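Local coordinates for protein SSD1 (Saccharomyces cerevisiae S288C, PDB 7AM1), which binds untranslated regions of messenger RNAs and represses translation, as a pseudonuclease of the RNase II family that has lost enzymatic activity, at residues A[574-579]-A[635-640]; A[25-30]-A[66-71]; A[879-884]-A[909-914]. One frame throughout, in Å; residues are numbered along the deposited sequence.

Interaction 1: A[574-579]-A[635-640]; sequences LRRQMQ and RYFIAG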
loop_
_atom_site.group_PDB
_atom_site.type_symbol
_atom_site.label_atom_id
_atom_site.label_comp_id
_atom_site.label_asym_id
_atom_site.label_seq_id
_atom_site.Cartn_x
_atom_site.Cartn_y
_atom_site.Cartn_z
ATOM N N LEU A 574 0.484 9.573 -18.768
ATOM C CA LEU A 574 1.599 9.804 -17.869
ATOM C C LEU A 574 1.206 9.365 -16.460
ATOM O O LEU A 574 0.092 8.897 -16.217
ATOM C CB LEU A 574 1.999 11.280 -17.914
ATOM C CG LEU A 574 2.423 11.783 -19.299
ATOM C CD1 LEU A 574 2.664 13.287 -19.279
ATOM C CD2 LEU A 574 3.664 11.054 -19.777
ATOM N N ARG A 575 2.131 9.532 -15.520
ATOM C CA ARG A 575 1.898 9.143 -14.135
ATOM C C ARG A 575 2.560 10.172 -13.238
ATOM O O ARG A 575 3.749 10.462 -13.399
ATOM C CB ARG A 575 2.445 7.741 -13.855
ATOM C CG ARG A 575 2.155 7.218 -12.456
ATOM C CD ARG A 575 2.373 5.719 -12.412
ATOM N NE ARG A 575 2.108 5.143 -11.100
ATOM C CZ ARG A 575 0.899 4.822 -10.646
ATOM N NH1 ARG A 575 -0.188 5.041 -11.378
ATOM N NH2 ARG A 575 0.780 4.289 -9.440
ATOM N N ARG A 576 1.786 10.756 -12.336
ATOM C CA ARG A 576 2.310 11.765 -11.434
ATOM C C ARG A 576 2.054 11.354 -9.992
ATOM O O ARG A 576 1.319 10.408 -9.708
ATOM C CB ARG A 576 1.697 13.140 -11.714
ATOM C CG ARG A 576 0.206 13.260 -11.442
ATOM C CD ARG A 576 -0.209 14.676 -11.751
ATOM N NE ARG A 576 -1.582 14.970 -11.370
ATOM C CZ ARG A 576 -2.020 16.182 -11.049
ATOM N NH1 ARG A 576 -1.183 17.213 -11.036
ATOM N NH2 ARG A 576 -3.295 16.362 -10.729
ATOM N N GLN A 577 2.677 12.091 -9.081
ATOM C CA GLN A 577 2.547 11.823 -7.654
ATOM C C GLN A 577 2.744 13.149 -6.941
ATOM O O GLN A 577 3.817 13.753 -7.041
ATOM C CB GLN A 577 3.565 10.782 -7.195
ATOM C CG GLN A 577 3.200 10.078 -5.901
ATOM C CD GLN A 577 3.735 10.782 -4.675
ATOM O OE1 GLN A 577 4.767 11.453 -4.728
ATOM N NE2 GLN A 577 3.051 10.607 -3.551
ATOM N N MET A 578 1.700 13.616 -6.263
ATOM C CA MET A 578 1.691 14.975 -5.751
ATOM C C MET A 578 2.461 15.072 -4.443
ATOM O O MET A 578 2.457 14.154 -3.617
ATOM C CB MET A 578 0.254 15.463 -5.551
ATOM C CG MET A 578 0.054 16.926 -5.939
ATOM S SD MET A 578 -1.668 17.368 -6.258
ATOM N N GLN A 579 3.094 16.221 -4.246
ATOM C CA GLN A 579 3.809 16.475 -3.014
ATOM C C GLN A 579 2.831 16.523 -1.846
ATOM O O GLN A 579 1.633 16.752 -2.032
ATOM C CB GLN A 579 4.587 17.783 -3.119
ATOM C CG GLN A 579 3.724 19.037 -3.084
ATOM C CD GLN A 579 4.539 20.308 -3.242
ATOM O OE1 GLN A 579 5.648 20.416 -2.721
ATOM N NE2 GLN A 579 3.994 21.274 -3.972
ATOM N N ARG A 635 -0.772 8.599 -9.563
ATOM C CA ARG A 635 -1.957 8.509 -10.408
ATOM C C ARG A 635 -1.577 8.550 -11.880
ATOM O O ARG A 635 -0.813 9.424 -12.298
ATOM C CB ARG A 635 -2.932 9.663 -10.139
ATOM C CG ARG A 635 -3.291 9.872 -8.685
ATOM C CD ARG A 635 -4.356 10.950 -8.538
ATOM N NE ARG A 635 -5.687 10.348 -8.574
ATOM C CZ ARG A 635 -6.443 10.220 -9.662
ATOM N NH1 ARG A 635 -6.021 10.655 -10.844
ATOM N NH2 ARG A 635 -7.635 9.646 -9.565
ATOM N N TYR A 636 -2.127 7.632 -12.669
ATOM C CA TYR A 636 -2.133 7.828 -14.109
ATOM C C TYR A 636 -3.003 9.033 -14.460
ATOM O O TYR A 636 -3.991 9.332 -13.780
ATOM C CB TYR A 636 -2.662 6.597 -14.840
ATOM C CG TYR A 636 -1.894 5.321 -14.586
ATOM C CD1 TYR A 636 -0.571 5.182 -14.993
ATOM C CD2 TYR A 636 -2.507 4.243 -13.974
ATOM C CE1 TYR A 636 0.125 4.006 -14.771
ATOM C CE2 TYR A 636 -1.832 3.073 -13.750
ATOM C CZ TYR A 636 -0.516 2.953 -14.143
ATOM O OH TYR A 636 0.150 1.773 -13.911
ATOM N N PHE A 637 -2.633 9.720 -15.539
ATOM C CA PHE A 637 -3.385 10.875 -16.011
ATOM C C PHE A 637 -3.040 11.124 -17.473
ATOM O O PHE A 637 -2.019 10.649 -17.977
ATOM C CB PHE A 637 -3.092 12.126 -15.179
ATOM C CG PHE A 637 -1.727 12.713 -15.425
ATOM C CD1 PHE A 637 -0.599 12.146 -14.850
ATOM C CD2 PHE A 637 -1.572 13.821 -16.242
ATOM C CE1 PHE A 637 0.661 12.686 -15.076
ATOM C CE2 PHE A 637 -0.321 14.365 -16.471
ATOM C CZ PHE A 637 0.796 13.797 -15.890
ATOM N N ILE A 638 -3.908 11.873 -18.148
ATOM C CA ILE A 638 -3.692 12.268 -19.535
ATOM C C ILE A 638 -3.134 13.684 -19.548
ATOM O O ILE A 638 -3.719 14.597 -18.950
ATOM C CB ILE A 638 -4.994 12.171 -20.349
ATOM C CG1 ILE A 638 -5.587 10.763 -20.225
ATOM C CG2 ILE A 638 -4.752 12.550 -21.810
ATOM C CD1 ILE A 638 -4.626 9.642 -20.591
ATOM N N ALA A 639 -2.016 13.869 -20.254
ATOM C CA ALA A 639 -1.232 15.092 -20.119
ATOM C C ALA A 639 -2.073 16.337 -20.350
ATOM O O ALA A 639 -1.908 17.342 -19.649
ATOM C CB ALA A 639 -0.043 15.064 -21.086
ATOM N N GLY A 640 -2.970 16.298 -21.334
ATOM C CA GLY A 640 -3.769 17.464 -21.663
ATOM C C GLY A 640 -4.772 17.859 -20.603
ATOM O O GLY A 640 -5.309 18.969 -20.666
#
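The backbone N of Leu-574 donates to Phe-637 O at 2.8 Å in a nearly straight bond that arrives almost along the carbonyl direction, and the return bond runs from Phe-637 N to Leu-574 O. A second reciprocal pair joins Arg-576 to Arg-635, with Arg-635 N 2.8 Å from Arg-576 O. Arg-575 and Tyr-636 face each other between them as a non-hydrogen-bonded pair. Their side chains supply a cation-pi contact: NH1 of Arg-575 sits over the centre of the tyrosine ring, and CZ of Arg-575 is 4.3 Å from the centroid of the Tyr-636 ring. The guanidinium is tilted 50° to the ring instead of stacking flat. With CG anti to the backbone N (chi1 -176°) and an extended chain, Arg-575 reaches past the backbone to the ring while NE forms a salt bridge with Asp-529; the tyrosine hydroxyl bonds to His-659. Within the RNB domain this is a two-stranded antiparallel sheet whose strands are joined by a long, largely helical connection, with helix 689-725 packed beside Tyr-636. On the other face, the Phe-637 ring takes Leu-574 CB against CE1 at 3.4 Å and Arg-576 CD over one face, 4.2 Å from the ring centroid. Leu-574 CD1 continues to Ala-639 CB at 3.7 Å.

Interaction 2: A[25-30]-A[66-71]; sequences LVAGIL and GDLVAV
Val-26 and Val-71 bond to each other in both directions, Val-26 N to Val-71 O at 3.1 Å and Val-71 N to Val-26 O at 2.9 Å, both nearly straight. The same exchange recurs at Gly-28 and Val-69: Val-69 N reaches Gly-28 O at 2.8 Å with an angle of 174° at the hydrogen, whereas the bond from Gly-28 N to Val-69 O is more bent, at 144°. Further along, Leu-30 N donates to Asp-67 O, and Leu-30 O accepts from Gly-66 N at 3.0 Å, so the pairing runs on past the start of strand 68-73. Carbonyl oxygens also receive CA-H contacts, the shortest from Ala-27 CA to Val-69 O at 3.2 Å. The outward polar groups of the second strand are taken up by strand 206-214, through backbone bonds of Leu-68 and Ala-70, and Ile-29 bonds to Ser-43. Asp-67 turns its carboxylate to a salt bridge with Arg-215, and its OD2 also accepts from Leu-64 N.

Apolar side chains meet on both faces. Val-26 CG2 meets Val-71 CG2 at 3.7 Å on one, near Ile-52 and Val-42. On the other, Ile-29 has CG1 beside the backbone N (chi1 -63°), and a similar turn of its second torsion brings Ile-29 CD1 to 4.0 Å from Leu-68 CD1; CG2 and CD1 both lie near the Asp-67 carbonyl oxygen. With an alanine here, Leu-68 CD1 would probably lose its methyl partner and a gap would open beside that carbonyl. Closure of strand 26-32 against strand 68-73 completes a five-stranded sheet of order 1-2-3-5-4, consistent with the OB fold of a first, N-terminal cold-shock domain, ahead of the second one, as in RNase II relatives.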
loop_
_atom_site.group_PDB
_atom_site.type_symbol
_atom_site.label_atom_id
_atom_site.label_comp_id
_atom_site.label_asym_id
_atom_site.label_seq_id
_atom_site.Cartn_x
_atom_site.Cartn_y
_atom_site.Cartn_z
ATOM N N LEU A 25 -17.813 26.531 -7.370
ATOM C CA LEU A 25 -17.613 25.164 -6.914
ATOM C C LEU A 25 -16.196 24.717 -7.257
ATOM O O LEU A 25 -15.562 25.243 -8.177
ATOM C CB LEU A 25 -18.620 24.200 -7.557
ATOM C CG LEU A 25 -20.109 24.421 -7.285
ATOM C CD1 LEU A 25 -20.938 23.496 -8.165
ATOM C CD2 LEU A 25 -20.425 24.183 -5.815
ATOM N N VAL A 26 -15.710 23.729 -6.510
ATOM C CA VAL A 26 -14.434 23.082 -6.792
ATOM C C VAL A 26 -14.651 21.578 -6.752
ATOM O O VAL A 26 -15.445 21.076 -5.947
ATOM C CB VAL A 26 -13.330 23.502 -5.797
ATOM C CG1 VAL A 26 -12.977 24.970 -5.979
ATOM C CG2 VAL A 26 -13.760 23.234 -4.371
ATOM N N ALA A 27 -13.951 20.862 -7.625
ATOM C CA ALA A 27 -14.060 19.416 -7.728
ATOM C C ALA A 27 -12.875 18.741 -7.045
ATOM O O ALA A 27 -11.801 19.327 -6.889
ATOM C CB ALA A 27 -14.137 18.983 -9.194
ATOM N N GLY A 28 -13.085 17.494 -6.645
ATOM C CA GLY A 28 -12.053 16.754 -5.944
ATOM C C GLY A 28 -12.541 15.368 -5.592
ATOM O O GLY A 28 -13.713 15.022 -5.786
ATOM N N ILE A 29 -11.614 14.576 -5.061
ATOM C CA ILE A 29 -11.858 13.181 -4.720
ATOM C C ILE A 29 -12.175 13.097 -3.234
ATOM O O ILE A 29 -11.435 13.635 -2.400
ATOM C CB ILE A 29 -10.646 12.306 -5.083
ATOM C CG1 ILE A 29 -10.408 12.329 -6.599
ATOM C CG2 ILE A 29 -10.854 10.884 -4.608
ATOM C CD1 ILE A 29 -11.480 11.621 -7.410
ATOM N N LEU A 30 -13.282 12.441 -2.901
ATOM C CA LEU A 30 -13.702 12.298 -1.515
ATOM C C LEU A 30 -12.953 11.150 -0.847
ATOM O O LEU A 30 -12.836 10.060 -1.416
ATOM C CB LEU A 30 -15.209 12.048 -1.450
ATOM C CG LEU A 30 -15.841 11.976 -0.055
ATOM C CD1 LEU A 30 -16.459 13.310 0.331
ATOM C CD2 LEU A 30 -16.878 10.865 0.001
ATOM N N GLY A 66 -13.896 7.571 -2.775
ATOM C CA GLY A 66 -13.369 7.547 -4.122
ATOM C C GLY A 66 -14.159 8.345 -5.134
ATOM O O GLY A 66 -13.671 8.555 -6.253
ATOM N N ASP A 67 -15.366 8.787 -4.782
ATOM C CA ASP A 67 -16.159 9.604 -5.684
ATOM C C ASP A 67 -15.414 10.879 -6.055
ATOM O O ASP A 67 -14.733 11.486 -5.224
ATOM C CB ASP A 67 -17.498 9.984 -5.038
ATOM C CG ASP A 67 -18.517 8.858 -5.063
ATOM O OD1 ASP A 67 -18.226 7.783 -5.625
ATOM O OD2 ASP A 67 -19.626 9.062 -4.520
ATOM N N LEU A 68 -15.553 11.281 -7.314
ATOM C CA LEU A 68 -15.288 12.656 -7.714
ATOM C C LEU A 68 -16.528 13.486 -7.398
ATOM O O LEU A 68 -17.618 13.184 -7.898
ATOM C CB LEU A 68 -14.951 12.731 -9.199
ATOM C CG LEU A 68 -14.641 14.127 -9.744
ATOM C CD1 LEU A 68 -13.339 14.652 -9.163
ATOM C CD2 LEU A 68 -14.589 14.103 -11.263
ATOM N N VAL A 69 -16.374 14.505 -6.555
ATOM C CA VAL A 69 -17.502 15.298 -6.087
ATOM C C VAL A 69 -17.263 16.769 -6.393
ATOM O O VAL A 69 -16.121 17.230 -6.502
ATOM C CB VAL A 69 -17.751 15.102 -4.574
ATOM C CG1 VAL A 69 -18.214 13.685 -4.293
ATOM C CG2 VAL A 69 -16.486 15.419 -3.776
ATOM N N ALA A 70 -18.362 17.499 -6.553
ATOM C CA ALA A 70 -18.360 18.954 -6.569
ATOM C C ALA A 70 -18.723 19.451 -5.176
ATOM O O ALA A 70 -19.749 19.046 -4.620
ATOM C CB ALA A 70 -19.352 19.487 -7.604
ATOM N N VAL A 71 -17.872 20.298 -4.600
ATOM C CA VAL A 71 -18.084 20.803 -3.248
ATOM C C VAL A 71 -18.209 22.320 -3.305
ATOM O O VAL A 71 -17.509 22.986 -4.077
ATOM C CB VAL A 71 -16.969 20.372 -2.267
ATOM C CG1 VAL A 71 -16.278 19.108 -2.761
ATOM C CG2 VAL A 71 -15.972 21.493 -2.025
#

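Interaction 3: A[879-884]-A[909-914]; sequences YIQEIH and LNPFMK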
loop_
_atom_site.group_PDB
_atom_site.type_symbol
_atom_site.label_atom_id
_atom_site.label_comp_id
_atom_site.label_asym_id
_atom_site.label_seq_id
_atom_site.Cartn_x
_atom_site.Cartn_y
_atom_site.Cartn_z
ATOM N N TYR A 879 4.604 4.479 40.623
ATOM C CA TYR A 879 5.488 3.574 39.884
ATOM C C TYR A 879 5.484 4.036 38.428
ATOM O O TYR A 879 4.632 3.641 37.631
ATOM C CB TYR A 879 5.018 2.131 40.047
ATOM C CG TYR A 879 5.029 1.687 41.495
ATOM C CD1 TYR A 879 3.951 1.953 42.327
ATOM C CD2 TYR A 879 6.126 1.029 42.036
ATOM C CE1 TYR A 879 3.957 1.563 43.657
ATOM C CE2 TYR A 879 6.141 0.633 43.369
ATOM C CZ TYR A 879 5.054 0.905 44.172
ATOM O OH TYR A 879 5.058 0.519 45.494
ATOM N N ILE A 880 6.471 4.861 38.082
ATOM C CA ILE A 880 6.440 5.675 36.873
ATOM C C ILE A 880 7.350 5.079 35.811
ATOM O O ILE A 880 8.509 4.745 36.087
ATOM C CB ILE A 880 6.856 7.127 37.181
ATOM C CG1 ILE A 880 5.932 7.727 38.241
ATOM C CG2 ILE A 880 6.874 7.956 35.905
ATOM C CD1 ILE A 880 6.279 9.150 38.629
ATOM N N GLN A 881 6.828 4.964 34.589
ATOM C CA GLN A 881 7.617 4.644 33.406
ATOM C C GLN A 881 7.537 5.819 32.440
ATOM O O GLN A 881 6.440 6.317 32.160
ATOM C CB GLN A 881 7.120 3.369 32.716
ATOM C CG GLN A 881 7.948 2.979 31.495
ATOM C CD GLN A 881 7.366 1.802 30.736
ATOM O OE1 GLN A 881 6.263 1.343 31.032
ATOM N NE2 GLN A 881 8.106 1.311 29.746
ATOM N N GLU A 882 8.689 6.260 31.940
ATOM C CA GLU A 882 8.747 7.341 30.966
ATOM C C GLU A 882 8.737 6.768 29.553
ATOM O O GLU A 882 9.507 5.852 29.242
ATOM C CB GLU A 882 9.998 8.197 31.163
ATOM C CG GLU A 882 10.231 8.667 32.582
ATOM C CD GLU A 882 11.415 9.610 32.687
ATOM O OE1 GLU A 882 12.227 9.656 31.735
ATOM O OE2 GLU A 882 11.534 10.303 33.720
ATOM N N ILE A 883 7.863 7.306 28.709
ATOM C CA ILE A 883 7.780 6.941 27.299
ATOM C C ILE A 883 8.273 8.131 26.484
ATOM O O ILE A 883 7.658 9.206 26.507
ATOM C CB ILE A 883 6.348 6.548 26.899
ATOM C CG1 ILE A 883 5.760 5.520 27.877
ATOM C CG2 ILE A 883 6.322 5.995 25.484
ATOM C CD1 ILE A 883 6.472 4.183 27.875
ATOM N N HIS A 884 9.377 7.938 25.764
ATOM C CA HIS A 884 9.988 8.973 24.944
ATOM C C HIS A 884 9.950 8.565 23.479
ATOM O O HIS A 884 10.054 7.382 23.146
ATOM C CB HIS A 884 11.456 9.221 25.328
ATOM C CG HIS A 884 11.653 9.734 26.718
ATOM N ND1 HIS A 884 11.865 11.067 26.995
ATOM C CD2 HIS A 884 11.692 9.091 27.909
ATOM C CE1 HIS A 884 12.014 11.225 28.298
ATOM N NE2 HIS A 884 11.913 10.042 28.876
ATOM N N LEU A 909 4.786 -3.790 28.163
ATOM C CA LEU A 909 5.117 -4.628 29.305
ATOM C C LEU A 909 5.118 -3.773 30.566
ATOM O O LEU A 909 5.636 -2.654 30.569
ATOM C CB LEU A 909 6.488 -5.271 29.084
ATOM C CG LEU A 909 7.002 -6.290 30.101
ATOM C CD1 LEU A 909 6.201 -7.577 30.011
ATOM C CD2 LEU A 909 8.491 -6.569 29.904
ATOM N N ASN A 910 4.500 -4.279 31.624
ATOM C CA ASN A 910 4.547 -3.589 32.906
ATOM C C ASN A 910 5.919 -3.784 33.538
ATOM O O ASN A 910 6.239 -4.889 33.999
ATOM C CB ASN A 910 3.450 -4.102 33.842
ATOM C CG ASN A 910 3.390 -3.333 35.153
ATOM O OD1 ASN A 910 4.297 -2.570 35.482
ATOM N ND2 ASN A 910 2.325 -3.546 35.915
ATOM N N PRO A 911 6.749 -2.740 33.617
ATOM C CA PRO A 911 8.077 -2.922 34.218
ATOM C C PRO A 911 8.026 -3.135 35.718
ATOM O O PRO A 911 9.050 -3.519 36.299
ATOM C CB PRO A 911 8.809 -1.625 33.857
ATOM C CG PRO A 911 7.740 -0.616 33.731
ATOM C CD PRO A 911 6.503 -1.335 33.244
ATOM N N PHE A 912 6.889 -2.883 36.371
ATOM C CA PHE A 912 6.759 -3.117 37.803
ATOM C C PHE A 912 5.963 -4.381 38.110
ATOM O O PHE A 912 5.246 -4.437 39.116
ATOM C CB PHE A 912 6.104 -1.912 38.473
ATOM C CG PHE A 912 6.844 -0.635 38.259
ATOM C CD1 PHE A 912 7.917 -0.298 39.066
ATOM C CD2 PHE A 912 6.474 0.228 37.245
ATOM C CE1 PHE A 912 8.603 0.882 38.867
ATOM C CE2 PHE A 912 7.155 1.407 37.042
ATOM C CZ PHE A 912 8.221 1.735 37.854
ATOM N N MET A 913 6.096 -5.402 37.272
ATOM C CA MET A 913 5.540 -6.718 37.535
ATOM C C MET A 913 6.534 -7.525 38.366
ATOM O O MET A 913 7.740 -7.272 38.343
ATOM C CB MET A 913 5.219 -7.446 36.230
ATOM C CG MET A 913 6.430 -7.691 35.339
ATOM S SD MET A 913 6.011 -8.540 33.804
ATOM C CE MET A 913 5.382 -10.087 34.475
ATOM N N LYS A 914 6.016 -8.515 39.086
ATOM C CA LYS A 914 6.859 -9.386 39.900
ATOM C C LYS A 914 7.445 -10.535 39.083
ATOM O O LYS A 914 6.742 -11.185 38.309
ATOM C CB LYS A 914 6.063 -9.943 41.084
HETATM O O HOH W 1 7.243 -1.387 28.516
#
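An Asx turn overlapping a type I beta turn, at Asn-910 to Met-913, lays the chain's C-terminal tail against strand 878-884, which runs between strands 777-782 and 872-875 in a five-stranded antiparallel sheet of the C-terminal region, the region that includes the DIS3L2-type C-terminal OB family. In the turn, Asn-910 OD1 accepts from Phe-912 N at 2.8 Å, with the donor above the carbonyl plane; the backbone bond from Met-913 N to Asn-910 O is weak. The Asn-910 amide nitrogen is held by the carbonyls of Gln-783 and Val-786. Within the turn, Phe-912 packs on Tyr-879, whose CB lies over the centre of the phenylalanine ring, 3.6 Å from the Phe-912 centroid. The two rings form a T-shaped pair with centroids 5.5 Å apart and planes at 71°, the edge of Tyr-879 directed at the face of Phe-912 and Tyr-879 CD2 coming 3.7 Å from Phe-912 CD1. With Phe-912 CG beside its own backbone N (chi1 -58°), the far rim of the ring reaches across the strand backbone, Phe-912 CZ coming 3.5 Å from Ile-880 O, which lies close to the ring plane.

Gln-881 makes the second part of the contact. Its chain is extended, and the amide crosses the proline ring obliquely, Gln-881 OE1 lying 3.5 Å from Pro-911 CD. That oxygen also accepts from the indole NE1 of Trp-782. Gln-881 NE2 donates a hydrogen bond to a water 3.1 Å away, which in turn donates to Leu-909 O at 2.9 Å. No direct hydrogen bond crosses between 879-884 and 909-914, so the tail is held against the strand by aromatic, CH-pi and van der Waals contacts, with a single water relaying the polar link and the glutamine amide engaged at both its oxygen and its nitrogen.

Overall arrangement
The three contacts follow one another along the chain, with interaction 2 closing before interaction 1 opens and interaction 3 last. Interactions 1 and 2 are neighbours, their centres about 17 Å apart and nearest atoms about 5 Å apart without touching, so the N-terminal sheet that holds 25-30 and 66-71 lies close to the small RNB-domain sheet of 574-579 and 635-640. Interaction 3 is remote: its centre is about 49 Å from that of interaction 1, on the opposite side of the chain's centre, and about 48 Å from that of interaction 2. A bound pentaethylene glycol, probably from crystallisation, lies about 6 Å from the Asp-67 side chain in interaction 2.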